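Local coordinates for protein glucokinase (Thermus thermophilus, PDB 3VOV) that probably phosphorylates glucose and other hexoses with ATP, as a zinc-binding hexokinase of the ROK family, at residues 11-16 with 40-45; 4-9 with 45-50; 205-210 with 217-222. All blocks are in the same frame, centred on the assembly; numbering follows the deposited sequence.

How the contacts relate
From the N terminus, the chain runs through the neighbouring antiparallel strands 3-8 and 12-18, then strand 27-30, before entering helix 36-54, which packs on the first two. Contact 1 (11-16 with 40-45) closes the shorter loop and is nested inside the loop closed by contact 2 (4-9 with 45-50). Their centres lie about 4 Å apart, they share Glu-45, and strand-to-strand hydrogen bonds join them, so together they fix one helix to one sheet. Contact 3 (205-210 with 217-222) follows in series far along the chain, closing the short loop between two consecutive helices. It sits on the opposite side of the chain's centre, its own centre about 38 Å from that of contact 1.

Contact 1: residues 11-16 with 40-45; sequences TKIAAG and AEALAE
Ile-13 packs against Ala-42 and Leu-43 in a wholly apolar strand-to-helix contact, where helix 36-54 lies on the mixed five-stranded sheet of the N-terminal part of this ROK kinase. Residues 12-16 belong to strand 12-18, and no hydrogen bond crosses to the helix, so side-chain packing alone joins the two segments. The backbones keep a distance that a branched side chain can span: the closest CA atoms, those of Ile-13 and Leu-43, are 7.1 Å apart.

Ile-13 points toward the helix and uses both of its branches. The longer one ends in CD1, which lies 3.7 Å from CB of Ala-42; the small methyl of this alanine lets the isoleucine come close to the helix surface. The shorter branch turns to the next helix residue, with Ile-13 CG2 3.7 Å from CD2 of Leu-43. That same leucine methyl also lies 3.9 Å from Ile-13 CD1, so it is touched by the ends of both branches. With chi1 at -68°, CG2 of Ile-13 stands anti to the backbone N while CG1 lies beside it, so that CD1 reaches both Ala-42 and Leu-43 while CG2 meets Leu-43 alone of the two. Leu-43 reaches the strand with one methyl, and its side chain crosses that of Ile-13 at about a right angle. Ile-13 and Leu-43 are buried, whereas Ala-42 is partly exposed.

Around these three residues, Ile-13 also packs on Ala-46 one turn further along the helix, on Leu-8 of strand 3-8 and on Pro-32, which touches Ala-42 as well. Leu-43 meets Ile-90 of helix 90-98, while strand 12-18 is held between strands 27-30 and 3-8 by backbone hydrogen bonds, among them Ile-13 with Val-29 and Ala-14 with Asp-7.

Contact 2: residues 4-9 with 45-50; sequences VGLDLG and EAAERA
Val-4 and Leu-6 of strand 3-8 meet Ala-46 and Ala-47 of helix 36-54 through apolar packing, a buried helix-on-sheet contact in the N-terminal part of the actin-like ATPase fold. Val-4 offers a single methyl, its CG1 lying 4.1 Å from CB of Ala-47. A chi1 of 171° sets CG1 anti to the backbone N, beside the carbonyl carbon, where it meets Ala-47. Leu-6 works with the end of its chain: CD2 sits 4.4 Å from CB of Ala-46 and equally far from CB of Ala-47, touching the two alanines together.

A second kind of contact brings a methyl against the main chain, as Leu-6 CD2 is 4.1 Å from N of Ala-47. The short alanine side chains thus let the leucine reach the helix backbone. The axes of residues 4-8 and 45-50 come within 9.0 Å, and their N-to-C directions differ by 139°, nearer antiparallel than parallel.

Strand 3-8 is central in its sheet, hydrogen-bonded to strand 12-18 through Gly-5 and Gly-16 and to strand 61-65 through Leu-6; Leu-6 also packs on Ala-15, Ile-61 and Leu-63 of those neighbours.

Contact 3: residues 205-210 with 217-222; sequences RLFQAG and LVLQAA
Phe-207 reaches across from helix 200-208 to Val-218 and Leu-219 of helix 212-236, packing together two consecutive helices joined by a tight turn. The turn opens with a Schellman motif at Gly-210, where a positive phi of 79° ends the first helix. Backbone hydrogen bonds from Ala-209 N to Arg-205 O and from Gly-210 N to Phe-207 O, each 2.8 Å, secure that last helical turn just before the chain turns into helix 212-236.

Between the two helices the packing is apolar, and no hydrogen bond crosses from one segment to the other. Phe-207 has its ring carbon CG anti to the backbone N (chi1 -180°), which extends the ring toward the second helix. Val-218 comes at the ring obliquely, bringing its branch point as well as its methyls: Phe-207 CE1 is 3.9 Å from both CB and CG1 of Val-218. The side chain of Leu-219 crosses that of Phe-207 at about a right angle.

Nearby, Pro-252 packs on Phe-207, and Tyr-255 and Ala-258 of helix 253-265 touch Val-218 and Leu-219, respectively. Leu-217 packs on Ala-168 of a second subunit, placing the second helix beside a subunit interface.

At the edge of the phenyl ring, near its plane, Leu-219 CD2 lies 4.0 Å from Phe-207 CE1, while the shortest approach between residues 205-210 and 217-222 is the 3.6 Å from Phe-207 CD1 to Val-218 CB.

Contact 1: residues 11-16 with 40-45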
# COMPACT_ATOMS: atom_id res chain seq x y z
N THR B 11 -2.37 -2.37 -37.49
CA THR B 11 -3.35 -2.09 -38.55
C THR B 11 -2.66 -1.54 -39.81
O THR B 11 -2.92 -2.02 -40.93
CB THR B 11 -4.32 -0.99 -38.08
OG1 THR B 11 -4.84 -1.34 -36.80
CG2 THR B 11 -5.48 -0.74 -39.08
N LYS B 12 -1.80 -0.54 -39.61
CA LYS B 12 -1.19 0.27 -40.68
C LYS B 12 0.33 0.40 -40.57
O LYS B 12 0.91 0.41 -39.48
CB LYS B 12 -1.78 1.68 -40.65
CG LYS B 12 -3.30 1.73 -40.92
CD LYS B 12 -3.58 1.38 -42.39
CE LYS B 12 -5.05 1.58 -42.82
NZ LYS B 12 -5.68 2.65 -42.02
N ILE B 13 0.96 0.52 -41.73
CA ILE B 13 2.35 0.96 -41.82
C ILE B 13 2.34 2.42 -42.32
O ILE B 13 1.69 2.72 -43.32
CB ILE B 13 3.11 0.12 -42.88
CG1 ILE B 13 3.24 -1.33 -42.37
CG2 ILE B 13 4.43 0.81 -43.29
CD1 ILE B 13 3.68 -2.33 -43.39
N ALA B 14 3.07 3.29 -41.62
CA ALA B 14 3.33 4.65 -42.08
C ALA B 14 4.78 4.82 -42.53
O ALA B 14 5.72 4.25 -41.92
CB ALA B 14 2.97 5.66 -40.99
N ALA B 15 4.98 5.61 -43.59
CA ALA B 15 6.30 5.87 -44.10
C ALA B 15 6.46 7.34 -44.51
O ALA B 15 5.49 7.96 -44.94
CB ALA B 15 6.60 4.92 -45.31
N GLY B 16 7.65 7.89 -44.37
CA GLY B 16 7.87 9.21 -44.95
C GLY B 16 9.32 9.55 -44.97
O GLY B 16 10.05 9.10 -44.09
N ALA B 40 7.74 -7.40 -44.24
CA ALA B 40 9.01 -6.83 -44.66
C ALA B 40 8.91 -6.24 -46.07
O ALA B 40 9.42 -5.12 -46.32
CB ALA B 40 10.10 -7.89 -44.56
N GLU B 41 8.26 -6.95 -47.01
CA GLU B 41 8.03 -6.38 -48.36
C GLU B 41 7.15 -5.12 -48.31
O GLU B 41 7.44 -4.14 -49.00
CB GLU B 41 7.38 -7.37 -49.34
CG GLU B 41 8.23 -8.60 -49.62
CD GLU B 41 7.45 -9.77 -50.22
OE1 GLU B 41 8.03 -10.88 -50.29
OE2 GLU B 41 6.26 -9.60 -50.62
N ALA B 42 6.10 -5.14 -47.51
CA ALA B 42 5.26 -3.96 -47.40
C ALA B 42 6.06 -2.75 -46.88
O ALA B 42 5.86 -1.65 -47.35
CB ALA B 42 4.07 -4.22 -46.49
N LEU B 43 6.92 -2.99 -45.90
CA LEU B 43 7.80 -1.93 -45.35
C LEU B 43 8.73 -1.35 -46.42
O LEU B 43 8.83 -0.11 -46.56
CB LEU B 43 8.60 -2.47 -44.15
CG LEU B 43 7.78 -2.68 -42.82
CD1 LEU B 43 8.61 -3.48 -41.76
CD2 LEU B 43 7.27 -1.36 -42.23
N ALA B 44 9.39 -2.22 -47.18
CA ALA B 44 10.31 -1.76 -48.23
C ALA B 44 9.56 -0.97 -49.33
O ALA B 44 10.04 0.06 -49.80
CB ALA B 44 11.03 -2.97 -48.85
N GLU B 45 8.40 -1.47 -49.73
CA GLU B 45 7.58 -0.82 -50.74
C GLU B 45 7.10 0.53 -50.24
O GLU B 45 7.10 1.50 -51.00
CB GLU B 45 6.37 -1.70 -51.09
CG GLU B 45 6.76 -2.85 -52.03
CD GLU B 45 5.69 -3.96 -52.13
OE1 GLU B 45 4.54 -3.79 -51.61
OE2 GLU B 45 6.03 -5.00 -52.75

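Contact 2: residues 4-9 with 45-50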
# COMPACT_ATOMS: atom_id res chain seq x y z
N VAL B 4 14.45 8.02 -44.25
CA VAL B 4 13.08 7.55 -44.35
C VAL B 4 12.67 7.03 -42.97
O VAL B 4 13.44 6.32 -42.36
CB VAL B 4 12.95 6.40 -45.35
CG1 VAL B 4 11.56 5.79 -45.29
CG2 VAL B 4 13.30 6.92 -46.80
N GLY B 5 11.51 7.47 -42.46
CA GLY B 5 10.95 6.88 -41.26
C GLY B 5 9.90 5.85 -41.63
O GLY B 5 9.20 6.03 -42.63
N LEU B 6 9.79 4.80 -40.83
CA LEU B 6 8.72 3.82 -40.97
C LEU B 6 8.12 3.57 -39.59
O LEU B 6 8.88 3.46 -38.60
CB LEU B 6 9.26 2.48 -41.51
CG LEU B 6 9.80 2.44 -42.93
CD1 LEU B 6 10.65 1.17 -43.26
CD2 LEU B 6 8.57 2.53 -43.87
N ASP B 7 6.80 3.48 -39.49
CA ASP B 7 6.17 3.17 -38.19
C ASP B 7 5.30 1.94 -38.43
O ASP B 7 4.34 2.01 -39.21
CB ASP B 7 5.34 4.38 -37.66
CG ASP B 7 4.85 4.17 -36.20
OD1 ASP B 7 5.46 3.39 -35.43
OD2 ASP B 7 3.84 4.79 -35.80
N LEU B 8 5.67 0.80 -37.83
CA LEU B 8 4.97 -0.44 -38.11
C LEU B 8 3.92 -0.63 -37.03
O LEU B 8 4.28 -0.85 -35.90
CB LEU B 8 5.95 -1.62 -38.08
CG LEU B 8 5.32 -3.03 -38.07
CD1 LEU B 8 4.47 -3.34 -39.39
CD2 LEU B 8 6.40 -4.12 -37.84
N GLY B 9 2.64 -0.53 -37.38
CA GLY B 9 1.56 -0.83 -36.40
C GLY B 9 0.80 -2.10 -36.74
O GLY B 9 1.03 -2.75 -37.78
N GLU B 45 8.40 -1.47 -49.73
CA GLU B 45 7.58 -0.82 -50.74
C GLU B 45 7.10 0.53 -50.24
O GLU B 45 7.10 1.50 -51.00
CB GLU B 45 6.37 -1.70 -51.09
CG GLU B 45 6.76 -2.85 -52.03
CD GLU B 45 5.69 -3.96 -52.13
OE1 GLU B 45 4.54 -3.79 -51.61
OE2 GLU B 45 6.03 -5.00 -52.75
N ALA B 46 6.72 0.61 -48.97
CA ALA B 46 6.21 1.88 -48.41
C ALA B 46 7.34 2.87 -48.37
O ALA B 46 7.14 4.05 -48.72
CB ALA B 46 5.57 1.70 -46.99
N ALA B 47 8.54 2.39 -47.98
CA ALA B 47 9.74 3.21 -48.05
C ALA B 47 9.95 3.79 -49.46
O ALA B 47 10.10 5.01 -49.63
CB ALA B 47 10.98 2.41 -47.58
N GLU B 48 9.94 2.91 -50.48
CA GLU B 48 10.18 3.34 -51.88
C GLU B 48 9.14 4.35 -52.33
O GLU B 48 9.49 5.39 -52.93
CB GLU B 48 10.22 2.14 -52.84
CG GLU B 48 11.52 2.12 -53.67
CD GLU B 48 11.38 2.47 -55.18
OE1 GLU B 48 10.70 3.48 -55.56
OE2 GLU B 48 12.01 1.74 -56.00
N ARG B 49 7.88 4.06 -52.03
CA ARG B 49 6.81 4.99 -52.34
C ARG B 49 7.01 6.38 -51.71
O ARG B 49 6.82 7.41 -52.39
CB ARG B 49 5.44 4.40 -52.01
CG ARG B 49 4.31 5.29 -52.46
CD ARG B 49 2.96 4.64 -52.32
NE ARG B 49 1.96 5.68 -52.14
CZ ARG B 49 0.72 5.49 -51.71
NH1 ARG B 49 0.27 4.26 -51.41
NH2 ARG B 49 -0.08 6.55 -51.56
N ALA B 50 7.38 6.41 -50.44
CA ALA B 50 7.64 7.68 -49.75
C ALA B 50 8.77 8.44 -50.45
O ALA B 50 8.76 9.68 -50.55
CB ALA B 50 8.02 7.41 -48.27

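Contact 3: residues 205-210 with 217-222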
# COMPACT_ATOMS: atom_id res chain seq x y z
N ARG B 205 -18.02 8.19 -20.06
CA ARG B 205 -19.42 8.69 -20.08
C ARG B 205 -19.99 8.64 -18.66
O ARG B 205 -20.53 9.63 -18.16
CB ARG B 205 -20.28 7.85 -21.05
CG ARG B 205 -21.81 7.99 -20.84
CD ARG B 205 -22.67 7.00 -21.66
NE ARG B 205 -22.91 5.75 -20.95
CZ ARG B 205 -23.65 5.61 -19.84
NH1 ARG B 205 -24.22 6.66 -19.25
NH2 ARG B 205 -23.80 4.40 -19.31
N LEU B 206 -19.85 7.49 -18.01
CA LEU B 206 -20.27 7.33 -16.62
C LEU B 206 -19.64 8.37 -15.69
O LEU B 206 -20.31 8.96 -14.83
CB LEU B 206 -19.97 5.91 -16.14
CG LEU B 206 -20.88 4.78 -16.63
CD1 LEU B 206 -20.21 3.45 -16.41
CD2 LEU B 206 -22.27 4.86 -15.93
N PHE B 207 -18.34 8.61 -15.89
CA PHE B 207 -17.61 9.64 -15.16
C PHE B 207 -18.23 11.04 -15.36
O PHE B 207 -18.56 11.77 -14.38
CB PHE B 207 -16.12 9.63 -15.56
CG PHE B 207 -15.29 10.67 -14.83
CD1 PHE B 207 -14.58 10.33 -13.68
CD2 PHE B 207 -15.21 11.97 -15.28
CE1 PHE B 207 -13.79 11.26 -13.01
CE2 PHE B 207 -14.44 12.93 -14.61
CZ PHE B 207 -13.72 12.55 -13.45
N GLN B 208 -18.38 11.42 -16.63
CA GLN B 208 -18.96 12.72 -16.96
C GLN B 208 -20.42 12.86 -16.45
O GLN B 208 -20.82 13.93 -16.03
CB GLN B 208 -18.83 13.01 -18.47
CG GLN B 208 -17.40 13.29 -18.94
CD GLN B 208 -16.82 14.69 -18.60
OE1 GLN B 208 -16.72 15.10 -17.41
NE2 GLN B 208 -16.35 15.39 -19.64
N ALA B 209 -21.18 11.77 -16.44
CA ALA B 209 -22.49 11.73 -15.80
C ALA B 209 -22.48 11.78 -14.24
O ALA B 209 -23.56 11.76 -13.62
CB ALA B 209 -23.26 10.47 -16.27
N GLY B 210 -21.30 11.78 -13.61
CA GLY B 210 -21.23 11.82 -12.14
C GLY B 210 -21.48 10.51 -11.41
O GLY B 210 -21.83 10.48 -10.23
N LEU B 217 -12.80 5.33 -9.52
CA LEU B 217 -11.87 4.49 -10.29
C LEU B 217 -11.00 5.34 -11.21
O LEU B 217 -9.78 5.14 -11.29
CB LEU B 217 -12.76 3.52 -11.11
CG LEU B 217 -12.20 2.36 -11.88
CD1 LEU B 217 -13.38 1.45 -12.21
CD2 LEU B 217 -11.53 2.88 -13.13
N VAL B 218 -11.63 6.27 -11.92
CA VAL B 218 -10.88 7.15 -12.86
C VAL B 218 -9.87 8.05 -12.12
O VAL B 218 -8.70 8.19 -12.53
CB VAL B 218 -11.82 7.98 -13.74
CG1 VAL B 218 -11.05 9.02 -14.53
CG2 VAL B 218 -12.58 7.11 -14.71
N LEU B 219 -10.34 8.69 -11.05
CA LEU B 219 -9.47 9.57 -10.28
C LEU B 219 -8.30 8.85 -9.63
O LEU B 219 -7.23 9.43 -9.51
CB LEU B 219 -10.27 10.36 -9.22
CG LEU B 219 -11.31 11.34 -9.75
CD1 LEU B 219 -12.10 11.98 -8.57
CD2 LEU B 219 -10.72 12.39 -10.64
N GLN B 220 -8.53 7.64 -9.14
CA GLN B 220 -7.46 6.85 -8.55
C GLN B 220 -6.37 6.55 -9.60
O GLN B 220 -5.18 6.64 -9.31
CB GLN B 220 -7.98 5.56 -7.92
CG GLN B 220 -6.86 4.54 -7.64
CD GLN B 220 -7.34 3.32 -6.85
OE1 GLN B 220 -7.17 2.16 -7.28
NE2 GLN B 220 -7.92 3.56 -5.69
N ALA B 221 -6.80 6.21 -10.81
CA ALA B 221 -5.86 5.93 -11.92
C ALA B 221 -5.11 7.19 -12.29
O ALA B 221 -3.90 7.17 -12.52
CB ALA B 221 -6.64 5.40 -13.14
N ALA B 222 -5.83 8.32 -12.40
CA ALA B 222 -5.17 9.62 -12.65
C ALA B 222 -4.09 9.97 -11.60
O ALA B 222 -2.98 10.39 -11.96
CB ALA B 222 -6.24 10.79 -12.76